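Local coordinates for protein 361aa long hypothetical D-aminopeptidase (Pyrococcus horikoshii, PDB 2DRH) that is of unproven function but probably acts as an aminopeptidase of the S58 (DmpA) type, at residues Ala69-Met74 with Val81-Leu86. Sequence-based numbering, arbitrary orientation.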
loop_
_atom_site.group_PDB
_atom_site.type_symbol
_atom_site.label_atom_id
_atom_site.label_comp_id
_atom_site.label_asym_id
_atom_site.label_seq_id
_atom_site.Cartn_x
_atom_site.Cartn_y
_atom_site.Cartn_z
ATOM N N ALA A 69 -9.963 13.206 3.812
ATOM C CA ALA A 69 -8.770 13.001 4.629
ATOM C C ALA A 69 -7.800 11.962 4.086
ATOM O O ALA A 69 -8.148 11.169 3.216
ATOM C CB ALA A 69 -9.186 12.620 6.037
ATOM N N GLY A 70 -6.580 11.986 4.626
ATOM C CA GLY A 70 -5.542 11.057 4.225
ATOM C C GLY A 70 -4.702 10.672 5.429
ATOM O O GLY A 70 -4.845 11.261 6.501
ATOM N N ALA A 71 -3.820 9.687 5.268
ATOM C CA ALA A 71 -2.977 9.260 6.379
ATOM C C ALA A 71 -1.784 8.434 5.918
ATOM O O ALA A 71 -1.816 7.816 4.856
ATOM C CB ALA A 71 -3.797 8.472 7.373
ATOM N N PHE A 72 -0.731 8.440 6.728
ATOM C CA PHE A 72 0.477 7.695 6.426
ATOM C C PHE A 72 1.068 7.042 7.671
ATOM O O PHE A 72 1.270 7.693 8.698
ATOM C CB PHE A 72 1.535 8.607 5.810
ATOM C CG PHE A 72 2.876 7.940 5.632
ATOM C CD1 PHE A 72 3.022 6.856 4.765
ATOM C CD2 PHE A 72 3.992 8.392 6.338
ATOM C CE1 PHE A 72 4.255 6.238 4.604
ATOM C CE2 PHE A 72 5.233 7.779 6.183
ATOM C CZ PHE A 72 5.365 6.705 5.318
ATOM N N VAL A 73 1.337 5.749 7.576
ATOM C CA VAL A 73 1.940 5.041 8.693
ATOM C C VAL A 73 3.428 4.970 8.394
ATOM O O VAL A 73 3.831 4.289 7.453
ATOM C CB VAL A 73 1.392 3.611 8.822
ATOM C CG1 VAL A 73 2.053 2.904 10.014
ATOM C CG2 VAL A 73 -0.122 3.649 9.011
ATOM N N MET A 74 4.239 5.708 9.155
ATOM C CA MET A 74 5.684 5.670 8.954
ATOM C C MET A 74 6.182 4.361 9.582
ATOM O O MET A 74 6.947 3.617 8.975
ATOM C CB MET A 74 6.363 6.868 9.622
ATOM C CG MET A 74 7.893 6.800 9.597
ATOM S SD MET A 74 8.610 6.722 7.939
ATOM C CE MET A 74 10.247 7.297 8.271
ATOM N N VAL A 81 -7.235 3.016 15.423
ATOM C CA VAL A 81 -8.561 2.539 15.097
ATOM C C VAL A 81 -9.170 3.520 14.089
ATOM O O VAL A 81 -9.174 4.734 14.326
ATOM C CB VAL A 81 -9.445 2.511 16.363
ATOM C CG1 VAL A 81 -10.851 2.039 16.017
ATOM C CG2 VAL A 81 -8.807 1.615 17.416
ATOM N N GLY A 82 -9.654 2.997 12.967
ATOM C CA GLY A 82 -10.280 3.845 11.966
ATOM C C GLY A 82 -9.542 4.160 10.673
ATOM O O GLY A 82 -10.137 4.744 9.770
ATOM N N LEU A 83 -8.273 3.781 10.547
ATOM C CA LEU A 83 -7.538 4.100 9.318
ATOM C C LEU A 83 -7.952 3.368 8.039
ATOM O O LEU A 83 -7.865 3.938 6.945
ATOM C CB LEU A 83 -6.033 3.898 9.520
ATOM C CG LEU A 83 -5.327 4.762 10.564
ATOM C CD1 LEU A 83 -3.862 4.356 10.619
ATOM C CD2 LEU A 83 -5.480 6.242 10.213
ATOM N N ILE A 84 -8.386 2.115 8.147
ATOM C CA ILE A 84 -8.756 1.388 6.936
ATOM C C ILE A 84 -9.875 2.062 6.133
ATOM O O ILE A 84 -9.796 2.150 4.908
ATOM C CB ILE A 84 -9.127 -0.086 7.259
ATOM C CG1 ILE A 84 -7.846 -0.923 7.419
ATOM C CG2 ILE A 84 -9.964 -0.679 6.150
ATOM C CD1 ILE A 84 -6.841 -0.358 8.427
ATOM N N GLN A 85 -10.911 2.544 6.804
ATOM C CA GLN A 85 -11.995 3.193 6.077
ATOM C C GLN A 85 -11.575 4.593 5.647
ATOM O O GLN A 85 -12.030 5.090 4.626
ATOM C CB GLN A 85 -13.278 3.260 6.923
ATOM C CG GLN A 85 -14.508 3.749 6.129
ATOM C CD GLN A 85 -15.824 3.458 6.828
ATOM O OE1 GLN A 85 -16.082 2.322 7.242
ATOM N NE2 GLN A 85 -16.671 4.484 6.961
ATOM N N LEU A 86 -10.708 5.232 6.426
ATOM C CA LEU A 86 -10.248 6.563 6.066
ATOM C C LEU A 86 -9.609 6.467 4.676
ATOM O O LEU A 86 -9.908 7.272 3.767
ATOM C CB LEU A 86 -9.234 7.076 7.101
ATOM C CG LEU A 86 -8.845 8.560 7.011
ATOM C CD1 LEU A 86 -8.299 9.033 8.343
ATOM C CD2 LEU A 86 -7.821 8.773 5.900
#
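L86 lays its CD2 methyl on the backbone of strand 65-73, 3.6 Å from G70 CA and equally far from A69 O. With CG anti to its own backbone N (chi1 -169°), the side chain extends from the helix toward the strand. A methyl can come this near the main chain because A69 and A71, the residues that point at the helix here, end at CB; A69 CB lies 4.1 Å from L86 CD2. One helical turn earlier, L83 spreads its fork over the next two inward-facing residues: CD2 meets A71 CB at 4.0 Å, while CD1 meets V73 CG2 at 4.1 Å, the two larger side chains crossing at a slant. V73 and L83 also pack against I84 of a second subunit.

The short helix 83-89 thus packs on one face of the sheet containing strand 65-73, consistent with the layered alpha/beta sandwich of the DmpA/ArgJ clan. F72 points from the other face onto helix 252-268, where its large ring lies on A259, K260 and I263.

W87 NE1 hydrogen-bonds to A71 O, and A71 N hydrogen-bonds to N256 OD1. G82, whose backbone (phi 106°) suits glycine, occupies the helix N-cap.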